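Local coordinates for protein deferrochelatase (Vibrio cholerae, PDB 5DE0) that probably acts as a dye-decolorizing (DyP-type) peroxidase, using a bound heme b cofactor to carry out peroxide-dependent oxidations, at residues Q51-S63 / V96-L110. Numbering follows the deposited sequence.
Sequences QPGAELTVSVAFS and VDVLIHCHATRHDLL
Strands 57-62 and 98-104 run antiparallel (167°), with Ala61 and Leu99 in a hydrogen-bonded pair (Leu99 N to Ala61 O 2.8 Å) and Ser59 paired likewise with His101. On one face Phe62 lies alongside Val98, its CD2 3.7 Å from Val98 CG2, and Val58 CG2 meets Cys102 SG; beta-branched and aromatic residues suit such a buried sheet. On the other, Thr57 OG1 sits 3.0 Å above the centre of the His103 ring. OG1 stands between the backbone N and carbonyl carbon (chi1 62°), which lets it also donate to a lone pair of His103 O; Ala10 O engages His103 NE2. Ser63 OG donates to Val96 O (2.9 Å); serine suits this N-cap, its side chain capping a backbone N of the following helix. Arg106 NH1 binds Gln51 OE1 (2.8 Å) from above the amide plane, while Arg106 forms a side-on salt bridge with Asp108, NE to OD1 and NH2 to OD2; OD2 also accepts from Leu137 N of the second subunit. Leu109 CD1 packs on small Ala54 CB (3.6 Å). In the ferredoxin-like N-terminal sheet, strand 57-62 is outermost, flanked through 98-104 by 18-26; helix 40-50 covers Leu56, and strand 281-291 packs on Ala61 and bonds Phe62's backbone through Phe290.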
loop_
_atom_site.group_PDB
_atom_site.type_symbol
_atom_site.label_atom_id
_atom_site.label_comp_id
_atom_site.label_asym_id
_atom_site.label_seq_id
_atom_site.Cartn_x
_atom_site.Cartn_y
_atom_site.Cartn_z
ATOM N N GLN B 51 -6.653 16.987 -11.752
ATOM C CA GLN B 51 -6.062 15.745 -12.240
ATOM C C GLN B 51 -6.991 14.986 -13.187
ATOM O O GLN B 51 -7.749 14.121 -12.754
ATOM C CB GLN B 51 -5.683 14.840 -11.063
ATOM C CG GLN B 51 -4.764 15.489 -10.044
ATOM C CD GLN B 51 -3.407 15.832 -10.622
ATOM O OE1 GLN B 51 -2.938 15.187 -11.562
ATOM N NE2 GLN B 51 -2.769 16.855 -10.066
ATOM N N PRO B 52 -6.937 15.318 -14.486
ATOM C CA PRO B 52 -7.708 14.584 -15.498
ATOM C C PRO B 52 -7.340 13.101 -15.540
ATOM O O PRO B 52 -6.161 12.753 -15.442
ATOM C CB PRO B 52 -7.324 15.279 -16.807
ATOM C CG PRO B 52 -6.893 16.654 -16.392
ATOM C CD PRO B 52 -6.228 16.475 -15.060
ATOM N N GLY B 53 -8.342 12.240 -15.676
ATOM C CA GLY B 53 -8.112 10.809 -15.755
ATOM C C GLY B 53 -8.104 10.115 -14.405
ATOM O O GLY B 53 -8.153 8.886 -14.332
ATOM N N ALA B 54 -8.044 10.903 -13.335
ATOM C CA ALA B 54 -7.996 10.356 -11.983
ATOM C C ALA B 54 -9.262 9.578 -11.650
ATOM O O ALA B 54 -9.200 8.513 -11.034
ATOM C CB ALA B 54 -7.785 11.465 -10.976
ATOM N N GLU B 55 -10.404 10.125 -12.062
ATOM C CA GLU B 55 -11.710 9.526 -11.805
ATOM C C GLU B 55 -11.892 9.208 -10.323
ATOM O O GLU B 55 -12.443 8.168 -9.960
ATOM C CB GLU B 55 -11.901 8.267 -12.655
ATOM C CG GLU B 55 -11.878 8.541 -14.157
ATOM C CD GLU B 55 -12.141 7.303 -14.990
ATOM O OE1 GLU B 55 -12.326 6.212 -14.406
ATOM O OE2 GLU B 55 -12.164 7.420 -16.234
ATOM N N LEU B 56 -11.415 10.114 -9.474
ATOM C CA LEU B 56 -11.523 9.953 -8.030
ATOM C C LEU B 56 -12.976 10.046 -7.580
ATOM O O LEU B 56 -13.697 10.970 -7.958
ATOM C CB LEU B 56 -10.678 11.005 -7.308
ATOM C CG LEU B 56 -10.740 10.992 -5.779
ATOM C CD1 LEU B 56 -10.105 9.729 -5.213
ATOM C CD2 LEU B 56 -10.075 12.235 -5.213
ATOM N N THR B 57 -13.402 9.073 -6.782
ATOM C CA THR B 57 -14.766 9.034 -6.273
ATOM C C THR B 57 -14.758 8.889 -4.758
ATOM O O THR B 57 -13.729 8.569 -4.167
ATOM C CB THR B 57 -15.566 7.876 -6.886
ATOM O OG1 THR B 57 -14.951 6.632 -6.527
ATOM C CG2 THR B 57 -15.611 7.995 -8.401
ATOM N N VAL B 58 -15.905 9.122 -4.129
ATOM C CA VAL B 58 -15.997 9.024 -2.678
ATOM C C VAL B 58 -17.415 8.669 -2.228
ATOM O O VAL B 58 -18.397 9.047 -2.867
ATOM C CB VAL B 58 -15.547 10.345 -1.998
ATOM C CG1 VAL B 58 -16.510 11.479 -2.325
ATOM C CG2 VAL B 58 -15.405 10.167 -0.490
ATOM N N SER B 59 -17.510 7.913 -1.137
ATOM C CA SER B 59 -18.790 7.637 -0.499
ATOM C C SER B 59 -18.621 7.580 1.014
ATOM O O SER B 59 -17.865 6.757 1.532
ATOM C CB SER B 59 -19.386 6.327 -1.012
ATOM O OG SER B 59 -20.622 6.059 -0.376
ATOM N N VAL B 60 -19.322 8.465 1.718
ATOM C CA VAL B 60 -19.247 8.531 3.171
ATOM C C VAL B 60 -20.465 7.866 3.799
ATOM O O VAL B 60 -21.605 8.192 3.460
ATOM C CB VAL B 60 -19.148 9.986 3.667
ATOM C CG1 VAL B 60 -19.026 10.019 5.179
ATOM C CG2 VAL B 60 -17.964 10.687 3.014
ATOM N N ALA B 61 -20.222 6.939 4.720
ATOM C CA ALA B 61 -21.304 6.179 5.338
ATOM C C ALA B 61 -21.180 6.150 6.858
ATOM O O ALA B 61 -20.078 6.232 7.406
ATOM C CB ALA B 61 -21.334 4.768 4.786
ATOM N N PHE B 62 -22.317 6.025 7.536
ATOM C CA PHE B 62 -22.344 6.061 8.993
ATOM C C PHE B 62 -22.989 4.805 9.570
ATOM O O PHE B 62 -23.934 4.265 8.988
ATOM C CB PHE B 62 -23.097 7.298 9.481
ATOM C CG PHE B 62 -22.585 8.586 8.908
ATOM C CD1 PHE B 62 -23.158 9.132 7.770
ATOM C CD2 PHE B 62 -21.529 9.255 9.509
ATOM C CE1 PHE B 62 -22.683 10.326 7.241
ATOM C CE2 PHE B 62 -21.054 10.447 8.983
ATOM C CZ PHE B 62 -21.633 10.979 7.850
ATOM N N SER B 63 -22.482 4.349 10.715
ATOM C CA SER B 63 -23.015 3.159 11.368
ATOM C C SER B 63 -24.315 3.449 12.110
ATOM O O SER B 63 -24.705 4.605 12.261
ATOM C CB SER B 63 -21.989 2.578 12.336
ATOM O OG SER B 63 -21.776 3.438 13.439
ATOM N N VAL B 96 -17.093 0.948 15.149
ATOM C CA VAL B 96 -16.763 1.964 14.157
ATOM C C VAL B 96 -17.962 2.873 13.887
ATOM O O VAL B 96 -19.103 2.412 13.852
ATOM C CB VAL B 96 -16.280 1.309 12.838
ATOM C CG1 VAL B 96 -17.262 0.241 12.385
ATOM C CG2 VAL B 96 -16.061 2.351 11.746
ATOM N N ASP B 97 -17.700 4.167 13.715
ATOM C CA ASP B 97 -18.759 5.141 13.471
ATOM C C ASP B 97 -18.901 5.518 11.997
ATOM O O ASP B 97 -20.010 5.733 11.510
ATOM C CB ASP B 97 -18.512 6.414 14.284
ATOM C CG ASP B 97 -18.588 6.181 15.779
ATOM O OD1 ASP B 97 -19.317 5.259 16.203
ATOM O OD2 ASP B 97 -17.923 6.923 16.532
ATOM N N VAL B 98 -17.776 5.619 11.294
ATOM C CA VAL B 98 -17.770 6.181 9.946
ATOM C C VAL B 98 -16.946 5.356 8.959
ATOM O O VAL B 98 -15.857 4.882 9.283
ATOM C CB VAL B 98 -17.225 7.636 9.954
ATOM C CG1 VAL B 98 -17.118 8.191 8.539
ATOM C CG2 VAL B 98 -18.101 8.533 10.816
ATOM N N LEU B 99 -17.482 5.189 7.755
ATOM C CA LEU B 99 -16.743 4.589 6.653
ATOM C C LEU B 99 -16.456 5.629 5.571
ATOM O O LEU B 99 -17.354 6.353 5.137
ATOM C CB LEU B 99 -17.520 3.408 6.057
ATOM C CG LEU B 99 -17.078 2.897 4.681
ATOM C CD1 LEU B 99 -15.643 2.389 4.707
ATOM C CD2 LEU B 99 -18.023 1.809 4.179
ATOM N N ILE B 100 -15.197 5.707 5.151
ATOM C CA ILE B 100 -14.813 6.536 4.016
ATOM C C ILE B 100 -14.327 5.645 2.880
ATOM O O ILE B 100 -13.276 5.014 2.988
ATOM C CB ILE B 100 -13.708 7.545 4.386
ATOM C CG1 ILE B 100 -14.182 8.480 5.500
ATOM C CG2 ILE B 100 -13.283 8.347 3.162
ATOM C CD1 ILE B 100 -13.154 9.510 5.916
ATOM N N HIS B 101 -15.095 5.592 1.796
ATOM C CA HIS B 101 -14.765 4.729 0.665
ATOM C C HIS B 101 -14.447 5.537 -0.592
ATOM O O HIS B 101 -15.280 6.306 -1.076
ATOM C CB HIS B 101 -15.916 3.755 0.391
ATOM C CG HIS B 101 -15.774 2.990 -0.887
ATOM N ND1 HIS B 101 -16.846 2.708 -1.706
ATOM C CD2 HIS B 101 -14.690 2.442 -1.485
ATOM C CE1 HIS B 101 -16.427 2.026 -2.757
ATOM N NE2 HIS B 101 -15.123 1.849 -2.646
ATOM N N CYS B 102 -13.236 5.351 -1.111
ATOM C CA CYS B 102 -12.798 6.004 -2.340
ATOM C C CYS B 102 -12.198 4.987 -3.304
ATOM O O CYS B 102 -11.616 3.993 -2.875
ATOM C CB CYS B 102 -11.764 7.093 -2.036
ATOM S SG CYS B 102 -12.277 8.341 -0.837
ATOM N N HIS B 103 -12.341 5.233 -4.603
ATOM C CA HIS B 103 -11.603 4.463 -5.599
ATOM C C HIS B 103 -11.268 5.342 -6.800
ATOM O O HIS B 103 -12.055 6.207 -7.182
ATOM C CB HIS B 103 -12.382 3.210 -6.032
ATOM C CG HIS B 103 -13.700 3.497 -6.686
ATOM N ND1 HIS B 103 -13.808 3.908 -7.998
ATOM C CD2 HIS B 103 -14.966 3.409 -6.214
ATOM C CE1 HIS B 103 -15.083 4.070 -8.302
ATOM N NE2 HIS B 103 -15.806 3.776 -7.238
ATOM N N ALA B 104 -10.091 5.124 -7.379
ATOM C CA ALA B 104 -9.604 5.961 -8.473
ATOM C C ALA B 104 -8.652 5.195 -9.385
ATOM O O ALA B 104 -8.330 4.035 -9.129
ATOM C CB ALA B 104 -8.918 7.203 -7.921
ATOM N N THR B 105 -8.198 5.853 -10.448
ATOM C CA THR B 105 -7.289 5.228 -11.404
ATOM C C THR B 105 -5.837 5.368 -10.959
ATOM O O THR B 105 -4.926 4.873 -11.625
ATOM C CB THR B 105 -7.445 5.828 -12.818
ATOM O OG1 THR B 105 -7.139 7.227 -12.787
ATOM C CG2 THR B 105 -8.867 5.637 -13.325
ATOM N N ARG B 106 -5.625 6.042 -9.833
ATOM C CA ARG B 106 -4.286 6.178 -9.268
ATOM C C ARG B 106 -4.324 6.082 -7.745
ATOM O O ARG B 106 -5.316 6.445 -7.109
ATOM C CB ARG B 106 -3.638 7.495 -9.714
ATOM C CG ARG B 106 -4.586 8.679 -9.758
ATOM C CD ARG B 106 -3.962 9.872 -10.475
ATOM N NE ARG B 106 -2.898 10.502 -9.698
ATOM C CZ ARG B 106 -2.403 11.709 -9.955
ATOM N NH1 ARG B 106 -2.879 12.420 -10.969
ATOM N NH2 ARG B 106 -1.437 12.211 -9.199
ATOM N N HIS B 107 -3.233 5.587 -7.171
ATOM C CA HIS B 107 -3.171 5.285 -5.746
ATOM C C HIS B 107 -2.883 6.512 -4.883
ATOM O O HIS B 107 -3.457 6.664 -3.805
ATOM C CB HIS B 107 -2.109 4.210 -5.495
ATOM C CG HIS B 107 -1.810 3.972 -4.047
ATOM N ND1 HIS B 107 -2.501 3.054 -3.286
ATOM C CD2 HIS B 107 -0.893 4.530 -3.222
ATOM C CE1 HIS B 107 -2.023 3.059 -2.054
ATOM N NE2 HIS B 107 -1.047 3.946 -1.989
ATOM N N ASP B 108 -1.997 7.382 -5.360
ATOM C CA ASP B 108 -1.500 8.497 -4.555
ATOM C C ASP B 108 -2.600 9.460 -4.100
ATOM O O ASP B 108 -2.579 9.938 -2.965
ATOM C CB ASP B 108 -0.420 9.267 -5.326
ATOM C CG ASP B 108 -0.940 9.884 -6.611
ATOM O OD1 ASP B 108 -1.827 9.281 -7.255
ATOM O OD2 ASP B 108 -0.457 10.977 -6.974
ATOM N N LEU B 109 -3.565 9.733 -4.974
ATOM C CA LEU B 109 -4.637 10.672 -4.650
ATOM C C LEU B 109 -5.554 10.149 -3.543
ATOM O O LEU B 109 -6.257 10.924 -2.894
ATOM C CB LEU B 109 -5.459 10.996 -5.897
ATOM C CG LEU B 109 -4.746 11.824 -6.968
ATOM C CD1 LEU B 109 -5.668 12.061 -8.147
ATOM C CD2 LEU B 109 -4.260 13.147 -6.391
ATOM N N LEU B 110 -5.546 8.833 -3.336
ATOM C CA LEU B 110 -6.312 8.225 -2.253
ATOM C C LEU B 110 -5.708 8.604 -0.908
ATOM O O LEU B 110 -6.418 9.005 0.014
ATOM C CB LEU B 110 -6.353 6.703 -2.401
ATOM C CG LEU B 110 -6.942 6.142 -3.696
ATOM C CD1 LEU B 110 -6.818 4.628 -3.710
ATOM C CD2 LEU B 110 -8.393 6.567 -3.866
HETATM O O HOH W 1 -0.152 14.508 -10.445
HETATM O O HOH W 2 -5.137 11.522 -13.413
HETATM O O HOH W 3 -12.300 5.194 -10.244
#